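PDB 6THK: pyocin S5 from Pseudomonas aeruginosa PAO1, which probably kills related bacteria as a pore-forming bacteriocin, opening a channel that depolarises the cytoplasmic membrane and dissipates cellular energy. Local coordinates for residues Ile126-Gln131 and Leu165-Ala170; Glu46-Lys51 and Ser135-Trp140; Asp329-Val334 and Ile457-Ala462. The protein carries 1 engineered substitution. All coordinates share one frame; numbering follows the deposited sequence.

Interaction 1 of 3, residues Ile126-Gln131 and Leu165-Ala170; sequences IDYEKQ and LERAVA. With ZN (zinc ion), chain F.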
loop_
_atom_site.group_PDB
_atom_site.type_symbol
_atom_site.label_atom_id
_atom_site.label_comp_id
_atom_site.label_asym_id
_atom_site.label_seq_id
_atom_site.Cartn_x
_atom_site.Cartn_y
_atom_site.Cartn_z
ATOM N N ILE A 126 -5.161 52.337 57.005
ATOM C CA ILE A 126 -5.346 52.337 58.443
ATOM C C ILE A 126 -5.737 50.908 58.846
ATOM O O ILE A 126 -6.775 50.415 58.395
ATOM C CB ILE A 126 -6.392 53.410 58.905
ATOM C CG1 ILE A 126 -6.186 54.779 58.190
ATOM C CG2 ILE A 126 -6.381 53.566 60.433
ATOM C CD1 ILE A 126 -7.349 55.752 58.271
ATOM N N ASP A 127 -4.899 50.226 59.659
ATOM C CA ASP A 127 -5.209 48.873 60.117
ATOM C C ASP A 127 -6.077 49.033 61.346
ATOM O O ASP A 127 -5.581 48.949 62.471
ATOM C CB ASP A 127 -3.928 48.072 60.428
ATOM C CG ASP A 127 -4.058 46.577 60.192
ATOM O OD1 ASP A 127 -4.836 46.177 59.289
ATOM O OD2 ASP A 127 -3.332 45.809 60.855
ATOM N N TYR A 128 -7.382 49.288 61.105
ATOM C CA TYR A 128 -8.440 49.598 62.070
ATOM C C TYR A 128 -8.398 48.803 63.371
ATOM O O TYR A 128 -8.444 49.409 64.448
ATOM C CB TYR A 128 -9.828 49.482 61.424
ATOM C CG TYR A 128 -9.965 50.290 60.158
ATOM C CD1 TYR A 128 -10.103 51.675 60.201
ATOM C CD2 TYR A 128 -9.946 49.675 58.913
ATOM C CE1 TYR A 128 -10.211 52.427 59.033
ATOM C CE2 TYR A 128 -10.032 50.419 57.737
ATOM C CZ TYR A 128 -10.186 51.790 57.803
ATOM O OH TYR A 128 -10.285 52.515 56.647
ATOM N N GLU A 129 -8.288 47.472 63.278
ATOM C CA GLU A 129 -8.259 46.555 64.423
ATOM C C GLU A 129 -7.077 46.792 65.375
ATOM O O GLU A 129 -7.200 46.522 66.569
ATOM C CB GLU A 129 -8.322 45.071 63.945
ATOM C CG GLU A 129 -7.000 44.344 63.704
ATOM C CD GLU A 129 -6.580 44.090 62.270
ATOM O OE1 GLU A 129 -7.259 44.592 61.346
ATOM O OE2 GLU A 129 -5.565 43.385 62.072
ATOM N N LYS A 130 -5.945 47.282 64.854
ATOM C CA LYS A 130 -4.736 47.471 65.653
ATOM C C LYS A 130 -4.506 48.909 66.122
ATOM O O LYS A 130 -3.515 49.168 66.808
ATOM C CB LYS A 130 -3.521 46.926 64.893
ATOM C CG LYS A 130 -3.423 45.413 65.005
ATOM C CD LYS A 130 -2.734 44.797 63.807
ATOM C CE LYS A 130 -2.722 43.288 63.862
ATOM N NZ LYS A 130 -2.071 42.704 62.659
ATOM N N GLN A 131 -5.431 49.827 65.797
ATOM C CA GLN A 131 -5.329 51.242 66.187
ATOM C C GLN A 131 -6.258 51.606 67.345
ATOM O O GLN A 131 -7.354 51.047 67.479
ATOM C CB GLN A 131 -5.664 52.175 64.999
ATOM C CG GLN A 131 -4.952 51.912 63.675
ATOM C CD GLN A 131 -3.456 51.835 63.798
ATOM O OE1 GLN A 131 -2.868 50.760 63.678
ATOM N NE2 GLN A 131 -2.811 52.976 64.015
ATOM N N LEU A 165 -15.935 55.439 57.345
ATOM C CA LEU A 165 -16.535 54.204 57.838
ATOM C C LEU A 165 -16.970 53.330 56.658
ATOM O O LEU A 165 -16.907 52.104 56.752
ATOM C CB LEU A 165 -17.704 54.489 58.781
ATOM C CG LEU A 165 -17.330 55.095 60.135
ATOM C CD1 LEU A 165 -18.534 55.687 60.821
ATOM C CD2 LEU A 165 -16.638 54.080 61.042
ATOM N N GLU A 166 -17.372 53.957 55.527
ATOM C CA GLU A 166 -17.729 53.218 54.309
ATOM C C GLU A 166 -16.453 52.561 53.761
ATOM O O GLU A 166 -16.480 51.391 53.385
ATOM C CB GLU A 166 -18.360 54.145 53.258
ATOM C CG GLU A 166 -19.237 53.411 52.250
ATOM C CD GLU A 166 -19.494 54.113 50.926
ATOM O OE1 GLU A 166 -19.709 53.400 49.917
ATOM O OE2 GLU A 166 -19.491 55.366 50.892
ATOM N N ARG A 167 -15.327 53.307 53.793
ATOM C CA ARG A 167 -14.001 52.854 53.375
ATOM C C ARG A 167 -13.468 51.736 54.297
ATOM O O ARG A 167 -12.734 50.861 53.821
ATOM C CB ARG A 167 -13.027 54.038 53.304
ATOM C CG ARG A 167 -11.820 53.784 52.411
ATOM C CD ARG A 167 -10.968 55.010 52.206
ATOM N NE ARG A 167 -10.283 55.407 53.435
ATOM C CZ ARG A 167 -9.057 55.019 53.766
ATOM N NH1 ARG A 167 -8.368 54.212 52.969
ATOM N NH2 ARG A 167 -8.510 55.436 54.899
ATOM N N ALA A 168 -13.869 51.743 55.599
ATOM C CA ALA A 168 -13.504 50.703 56.575
ATOM C C ALA A 168 -14.208 49.385 56.214
ATOM O O ALA A 168 -13.608 48.322 56.335
ATOM C CB ALA A 168 -13.887 51.132 57.984
ATOM N N VAL A 169 -15.476 49.469 55.750
ATOM C CA VAL A 169 -16.255 48.312 55.292
ATOM C C VAL A 169 -15.565 47.789 54.036
ATOM O O VAL A 169 -15.219 46.606 53.998
ATOM C CB VAL A 169 -17.753 48.654 55.065
ATOM C CG1 VAL A 169 -18.451 47.598 54.218
ATOM C CG2 VAL A 169 -18.470 48.828 56.393
ATOM N N ALA A 170 -15.276 48.696 53.062
ATOM C CA ALA A 170 -14.554 48.401 51.818
ATOM C C ALA A 170 -13.244 47.642 52.076
ATOM O O ALA A 170 -12.991 46.651 51.384
ATOM C CB ALA A 170 -14.273 49.685 51.055
HETATM ZN ZN ZN F . -5.498 44.406 60.306
#

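Interaction 2 of 3, residues Glu46-Lys51 and Ser135-Trp140; sequences EIYLQK and SIYEAW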
loop_
_atom_site.group_PDB
_atom_site.type_symbol
_atom_site.label_atom_id
_atom_site.label_comp_id
_atom_site.label_asym_id
_atom_site.label_seq_id
_atom_site.Cartn_x
_atom_site.Cartn_y
_atom_site.Cartn_z
ATOM N N GLU A 46 -13.946 61.786 74.996
ATOM C CA GLU A 46 -14.037 60.343 75.251
ATOM C C GLU A 46 -15.380 59.750 74.809
ATOM O O GLU A 46 -15.415 58.624 74.329
ATOM C CB GLU A 46 -13.787 60.025 76.726
ATOM C CG GLU A 46 -12.317 60.057 77.106
ATOM C CD GLU A 46 -11.954 59.677 78.529
ATOM O OE1 GLU A 46 -12.787 59.057 79.228
ATOM O OE2 GLU A 46 -10.806 59.971 78.932
ATOM N N ILE A 47 -16.471 60.512 74.947
ATOM C CA ILE A 47 -17.807 60.099 74.516
ATOM C C ILE A 47 -17.831 60.138 72.975
ATOM O O ILE A 47 -18.242 59.158 72.344
ATOM C CB ILE A 47 -18.907 60.971 75.205
ATOM C CG1 ILE A 47 -19.013 60.638 76.716
ATOM C CG2 ILE A 47 -20.271 60.842 74.517
ATOM C CD1 ILE A 47 -19.869 61.625 77.555
ATOM N N TYR A 48 -17.314 61.243 72.377
ATOM C CA TYR A 48 -17.244 61.401 70.920
ATOM C C TYR A 48 -16.427 60.257 70.293
ATOM O O TYR A 48 -16.929 59.601 69.384
ATOM C CB TYR A 48 -16.683 62.782 70.505
ATOM C CG TYR A 48 -16.501 62.922 69.000
ATOM C CD1 TYR A 48 -15.324 62.502 68.373
ATOM C CD2 TYR A 48 -17.520 63.432 68.200
ATOM C CE1 TYR A 48 -15.173 62.585 66.991
ATOM C CE2 TYR A 48 -17.386 63.497 66.813
ATOM C CZ TYR A 48 -16.207 63.084 66.214
ATOM O OH TYR A 48 -16.066 63.208 64.852
ATOM N N LEU A 49 -15.195 60.002 70.805
ATOM C CA LEU A 49 -14.320 58.935 70.307
ATOM C C LEU A 49 -15.004 57.561 70.382
ATOM O O LEU A 49 -14.898 56.785 69.430
ATOM C CB LEU A 49 -12.969 58.894 71.058
ATOM C CG LEU A 49 -11.994 60.072 70.893
ATOM C CD1 LEU A 49 -10.765 59.884 71.761
ATOM C CD2 LEU A 49 -11.578 60.264 69.461
ATOM N N GLN A 50 -15.702 57.259 71.502
ATOM C CA GLN A 50 -16.404 55.981 71.668
ATOM C C GLN A 50 -17.569 55.841 70.704
ATOM O O GLN A 50 -17.634 54.853 69.989
ATOM C CB GLN A 50 -16.899 55.775 73.104
ATOM C CG GLN A 50 -15.823 55.301 74.065
ATOM C CD GLN A 50 -16.402 54.985 75.415
ATOM O OE1 GLN A 50 -17.181 55.749 75.981
ATOM N NE2 GLN A 50 -16.016 53.860 75.976
ATOM N N LYS A 51 -18.473 56.830 70.672
ATOM C CA LYS A 51 -19.668 56.811 69.832
ATOM C C LYS A 51 -19.397 56.830 68.328
ATOM O O LYS A 51 -20.077 56.120 67.592
ATOM C CB LYS A 51 -20.599 57.983 70.218
ATOM C CG LYS A 51 -21.985 57.957 69.565
ATOM C CD LYS A 51 -22.737 59.287 69.698
ATOM C CE LYS A 51 -22.454 60.282 68.590
ATOM N NZ LYS A 51 -23.102 59.901 67.303
ATOM N N SER A 135 -5.935 57.237 67.543
ATOM C CA SER A 135 -5.078 57.060 66.375
ATOM C C SER A 135 -5.935 57.231 65.112
ATOM O O SER A 135 -5.603 58.061 64.272
ATOM C CB SER A 135 -4.412 55.684 66.403
ATOM O OG SER A 135 -3.780 55.384 65.168
ATOM N N ILE A 136 -7.090 56.532 65.045
ATOM C CA ILE A 136 -8.028 56.609 63.928
ATOM C C ILE A 136 -8.533 58.037 63.751
ATOM O O ILE A 136 -8.545 58.547 62.629
ATOM C CB ILE A 136 -9.176 55.565 64.058
ATOM C CG1 ILE A 136 -8.614 54.117 64.025
ATOM C CG2 ILE A 136 -10.201 55.767 62.944
ATOM C CD1 ILE A 136 -9.554 53.010 64.438
ATOM N N TYR A 137 -8.905 58.692 64.860
ATOM C CA TYR A 137 -9.391 60.067 64.840
ATOM C C TYR A 137 -8.385 61.045 64.230
ATOM O O TYR A 137 -8.774 61.871 63.402
ATOM C CB TYR A 137 -9.793 60.508 66.248
ATOM C CG TYR A 137 -10.151 61.976 66.357
ATOM C CD1 TYR A 137 -11.386 62.447 65.920
ATOM C CD2 TYR A 137 -9.259 62.894 66.911
ATOM C CE1 TYR A 137 -11.730 63.797 66.035
ATOM C CE2 TYR A 137 -9.583 64.247 67.011
ATOM C CZ TYR A 137 -10.821 64.693 66.577
ATOM O OH TYR A 137 -11.156 66.018 66.700
ATOM N N GLU A 138 -7.106 60.946 64.629
ATOM C CA GLU A 138 -6.047 61.845 64.165
ATOM C C GLU A 138 -5.713 61.589 62.716
ATOM O O GLU A 138 -5.378 62.530 61.986
ATOM C CB GLU A 138 -4.795 61.771 65.067
ATOM C CG GLU A 138 -5.032 62.198 66.517
ATOM C CD GLU A 138 -5.330 63.662 66.815
ATOM O OE1 GLU A 138 -5.370 64.487 65.872
ATOM O OE2 GLU A 138 -5.530 63.982 68.010
ATOM N N ALA A 139 -5.852 60.343 62.298
ATOM C CA ALA A 139 -5.618 59.992 60.923
ATOM C C ALA A 139 -6.734 60.619 60.114
ATOM O O ALA A 139 -6.492 61.206 59.074
ATOM C CB ALA A 139 -5.611 58.491 60.754
ATOM N N TRP A 140 -7.963 60.492 60.595
ATOM C CA TRP A 140 -9.111 61.063 59.902
ATOM C C TRP A 140 -9.032 62.583 59.838
ATOM O O TRP A 140 -9.370 63.186 58.833
ATOM C CB TRP A 140 -10.423 60.624 60.544
ATOM C CG TRP A 140 -10.772 59.210 60.268
ATOM C CD1 TRP A 140 -10.076 58.341 59.499
ATOM C CD2 TRP A 140 -11.904 58.493 60.759
ATOM N NE1 TRP A 140 -10.696 57.124 59.479
ATOM C CE2 TRP A 140 -11.823 57.190 60.249
ATOM C CE3 TRP A 140 -12.974 58.824 61.585
ATOM C CZ2 TRP A 140 -12.768 56.222 60.535
ATOM C CZ3 TRP A 140 -13.910 57.860 61.867
ATOM C CH2 TRP A 140 -13.803 56.575 61.343
#

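Interaction 3 of 3, residues Asp329-Val334 and Ile457-Ala462; sequences DFYKEV and IAFATA. With ZN (zinc ion), chain J.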
loop_
_atom_site.group_PDB
_atom_site.type_symbol
_atom_site.label_atom_id
_atom_site.label_comp_id
_atom_site.label_asym_id
_atom_site.label_seq_id
_atom_site.Cartn_x
_atom_site.Cartn_y
_atom_site.Cartn_z
ATOM N N ASP A 329 14.072 -22.276 -44.947
ATOM C CA ASP A 329 15.454 -22.402 -45.378
ATOM C C ASP A 329 15.789 -23.826 -45.802
ATOM O O ASP A 329 16.585 -24.044 -46.703
ATOM C CB ASP A 329 16.397 -21.977 -44.258
ATOM C CG ASP A 329 16.500 -20.487 -44.124
ATOM O OD1 ASP A 329 15.620 -19.789 -44.652
ATOM O OD2 ASP A 329 17.456 -20.010 -43.488
ATOM N N PHE A 330 15.148 -24.797 -45.169
ATOM C CA PHE A 330 15.409 -26.193 -45.476
ATOM C C PHE A 330 15.072 -26.499 -46.928
ATOM O O PHE A 330 15.802 -27.211 -47.587
ATOM C CB PHE A 330 14.623 -27.091 -44.523
ATOM C CG PHE A 330 14.688 -28.549 -44.856
ATOM C CD1 PHE A 330 15.847 -29.266 -44.664
ATOM C CD2 PHE A 330 13.580 -29.206 -45.330
ATOM C CE1 PHE A 330 15.903 -30.608 -44.957
ATOM C CE2 PHE A 330 13.626 -30.548 -45.622
ATOM C CZ PHE A 330 14.789 -31.252 -45.438
ATOM N N TYR A 331 13.965 -25.965 -47.423
ATOM C CA TYR A 331 13.589 -26.176 -48.808
ATOM C C TYR A 331 14.613 -25.556 -49.756
ATOM O O TYR A 331 14.917 -26.122 -50.792
ATOM C CB TYR A 331 12.196 -25.632 -49.090
ATOM C CG TYR A 331 11.118 -26.249 -48.246
ATOM C CD1 TYR A 331 10.797 -27.581 -48.366
ATOM C CD2 TYR A 331 10.420 -25.494 -47.330
ATOM C CE1 TYR A 331 9.811 -28.148 -47.593
ATOM C CE2 TYR A 331 9.435 -26.050 -46.553
ATOM C CZ TYR A 331 9.135 -27.376 -46.691
ATOM O OH TYR A 331 8.154 -27.931 -45.918
ATOM N N LYS A 332 15.112 -24.375 -49.412
ATOM C CA LYS A 332 16.108 -23.711 -50.237
ATOM C C LYS A 332 17.394 -24.514 -50.299
ATOM O O LYS A 332 17.960 -24.702 -51.361
ATOM C CB LYS A 332 16.418 -22.325 -49.682
ATOM C CG LYS A 332 15.363 -21.273 -49.961
ATOM C CD LYS A 332 15.745 -19.953 -49.317
ATOM C CE LYS A 332 14.520 -19.193 -48.845
ATOM N NZ LYS A 332 14.589 -18.848 -47.398
ATOM N N GLU A 333 17.831 -25.013 -49.147
ATOM C CA GLU A 333 19.047 -25.814 -49.049
ATOM C C GLU A 333 18.907 -27.118 -49.815
ATOM O O GLU A 333 19.861 -27.608 -50.399
ATOM C CB GLU A 333 19.438 -26.063 -47.600
ATOM C CG GLU A 333 20.780 -26.754 -47.444
ATOM C CD GLU A 333 21.947 -25.902 -47.900
ATOM O OE1 GLU A 333 22.005 -24.718 -47.523
ATOM O OE2 GLU A 333 22.812 -26.422 -48.628
ATOM N N VAL A 334 17.715 -27.701 -49.769
ATOM C CA VAL A 334 17.421 -28.917 -50.498
ATOM C C VAL A 334 17.533 -28.657 -51.998
ATOM O O VAL A 334 18.011 -29.499 -52.737
ATOM C CB VAL A 334 16.033 -29.469 -50.154
ATOM C CG1 VAL A 334 15.561 -30.413 -51.239
ATOM C CG2 VAL A 334 16.069 -30.175 -48.811
ATOM N N ILE A 457 10.277 -35.853 -39.061
ATOM C CA ILE A 457 11.211 -36.955 -38.917
ATOM C C ILE A 457 11.962 -37.168 -40.229
ATOM O O ILE A 457 13.173 -37.350 -40.234
ATOM C CB ILE A 457 10.470 -38.236 -38.508
ATOM C CG1 ILE A 457 10.089 -38.167 -37.034
ATOM C CG2 ILE A 457 11.309 -39.460 -38.795
ATOM C CD1 ILE A 457 9.198 -39.294 -36.582
ATOM N N ALA A 458 11.232 -37.136 -41.337
ATOM C CA ALA A 458 11.810 -37.280 -42.685
ATOM C C ALA A 458 12.832 -36.181 -42.979
ATOM O O ALA A 458 13.936 -36.457 -43.432
ATOM C CB ALA A 458 10.698 -37.258 -43.727
ATOM N N PHE A 459 12.467 -34.952 -42.690
ATOM C CA PHE A 459 13.293 -33.769 -42.899
ATOM C C PHE A 459 14.484 -33.720 -41.914
ATOM O O PHE A 459 15.597 -33.420 -42.352
ATOM C CB PHE A 459 12.430 -32.490 -42.826
ATOM C CG PHE A 459 11.397 -32.269 -43.931
ATOM C CD1 PHE A 459 11.175 -33.237 -44.910
ATOM C CD2 PHE A 459 10.647 -31.096 -43.985
ATOM C CE1 PHE A 459 10.240 -33.020 -45.939
ATOM C CE2 PHE A 459 9.716 -30.886 -45.006
ATOM C CZ PHE A 459 9.527 -31.846 -45.981
ATOM N N ALA A 460 14.263 -34.037 -40.595
ATOM C CA ALA A 460 15.337 -34.050 -39.564
ATOM C C ALA A 460 16.464 -35.019 -39.964
ATOM O O ALA A 460 17.645 -34.723 -39.753
ATOM C CB ALA A 460 14.775 -34.427 -38.194
ATOM N N THR A 461 16.085 -36.136 -40.617
ATOM C CA THR A 461 16.996 -37.145 -41.167
ATOM C C THR A 461 17.929 -36.547 -42.246
ATOM O O THR A 461 19.128 -36.764 -42.174
ATOM C CB THR A 461 16.185 -38.336 -41.680
ATOM O OG1 THR A 461 15.431 -38.854 -40.587
ATOM C CG2 THR A 461 17.056 -39.436 -42.240
ATOM N N ALA A 462 17.392 -35.791 -43.230
ATOM C CA ALA A 462 18.175 -35.162 -44.303
ATOM C C ALA A 462 19.221 -34.183 -43.783
ATOM O O ALA A 462 20.208 -33.952 -44.465
ATOM C CB ALA A 462 17.245 -34.438 -45.260
HETATM ZN ZN ZN J . 23.229 -23.264 -48.839
#

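Interaction 1 of 3, residues Ile126-Gln131 and Leu165-Ala170
Ala168 lays its methyl group over one face of the Tyr128 ring, a CH-pi contact in which CB stands 3.9 Å from the ring centroid and 17° off the ring normal. So small a side chain suits the spot, because the aromatic ring can come down close to the helix backbone, with Tyr128 CE2 at 3.7 Å from Ala168 CA. Ile126 O lies over the opposite face of the ring, toward the rim. Tyr128 gets there with CG anti to its own carbonyl carbon (chi1 -53°), on a short 3-10 turn of residues 128-130. Arg167 runs out extended and then bends at chi3 (69°), which carries its guanidinium past the tyrosine. One face of that group meets Tyr128 OH, while Ile126 CD1 packs at its edge, 3.6 Å from Arg167 NH2. The charge is held elsewhere, by the carbonyls of Phe120 and Pro124 through NH1 and by a salt bridge to Glu164. Beyond the contact, Asp127 OD1 binds zinc at 2.1 Å and Glu129 grips it with both carboxylate oxygens, Tyr172 hydrogen-bonding to Glu129 OE1. What results is an interhelical loop packed on helix 157-212 and carrying a carboxylate zinc site.

Interaction 2 of 3, residues Glu46-Lys51 and Ser135-Trp140
Tyr48 OH is hydrogen-bonded to Gln158 NE2, a polar tether from helix 42-87 to the start of helix 157-212, and the ring that carries this hydroxyl packs against Tyr137. The setting is an all-helical bundle near one end of the long molecule, in which segments 46-51 of helix 42-87 and 135-140 of the short helix 133-145 meet through three side chains without any hydrogen bond between them. Both tyrosines hold CG anti to the backbone N (chi1 near 175°), and both leave their helices pointing toward the other. Their long axes cross at about a right angle and their planes differ by 78°. With the centroids 6.0 Å apart, the pair is oblique; one carbon of Tyr48, CE1, meets the CD1-CE1 side of Tyr137, 3.8 Å from Tyr137 CE1. Tyrosine suits such a partly exposed boundary, since its ring supplies apolar surface while its hydroxyl can reach a polar partner. Tyr137 OH, for its part, makes a weak hydrogen bond with Arg45, one turn before Leu49. The Tyr48 ring also rests on Phe157 and Val161, so a third helix shares in the packing. Leu49 packs at the root of Tyr137. Its CB does not point straight across, but with CG anti to its carbonyl carbon (chi1 -66°) it presents CD2 to the aromatic residue, CD1 being the branch that runs on in line with the chain. Leu49 CD2 sits 3.7 Å from Tyr137 CB and 3.8 Å from Tyr137 CG.

Interaction 3 of 3, residues Asp329-Val334 and Ile457-Ala462
Phe330 drives its ring tip into the hollow between the ring of Phe459 and the methyl of Ala462, filling the space between two helices whose segment axes stay 11.8 Å apart at closest approach. Large rings suit this wide spacing, and they come from both sides. Phe330 CE2 lies over one face of the Phe459 ring, toward its rim, 3.3 Å from Phe459 CG. The two planes are inclined by 35°, so the rings overlap obliquely. At the far side of the wedge the small Ala462 offers a shallow recess, its CB meeting the edge of the Phe330 ring 4.0 Å from CZ. Val334 CG2 covers one face of the Phe330 ring from its own helix. Phe330 reaches across because CG is anti to the backbone N (chi1 173°), whereas Tyr331, with CG anti to its carbonyl carbon, swings to flank the outer part of Phe459. There Tyr331 OH approaches the edge of the phenylalanine ring at 3.5 Å from Phe459 CE2, and the ring planes stand at 90°. Phe459 is thus a bump caught between two aromatic neighbours, and helix 340-353 adds Ala346 and Ala350 against it. Phe406, edge-to-face with Phe330, and Phe472 of helix 468-481 extend the cluster. Glu333 points elsewhere and binds a zinc ion through OE1, together with Glu336. The aromatic cluster packs the end of the long helix 272-338 against helix 451-464, most of which lies in a predicted transmembrane region, consistent with the helical bundle of colicin pore-forming domains, where hydrophobic helices lie buried among the others.

Interactions 1 and 2 belong to one helical bundle, their centres 13 Å apart, and they touch: Ile126 and Leu165 pack on Trp140, and Gln131 on Ile136. Helix 133-145 supplies a segment to interaction 2 and leans on both segments of interaction 1. Interaction 3 lies on the opposite side of the chain's centre, about 134 Å from interaction 1 between centres, within the pore-forming region. Interaction 2 is a surface contact of partly exposed tyrosines and leucine, whereas interactions 1 and 3 are buried. Their chemistry differs even so: interaction 1 combines a methyl-ring contact with an arginine satisfied from outside, while interaction 3 is predominantly aromatic.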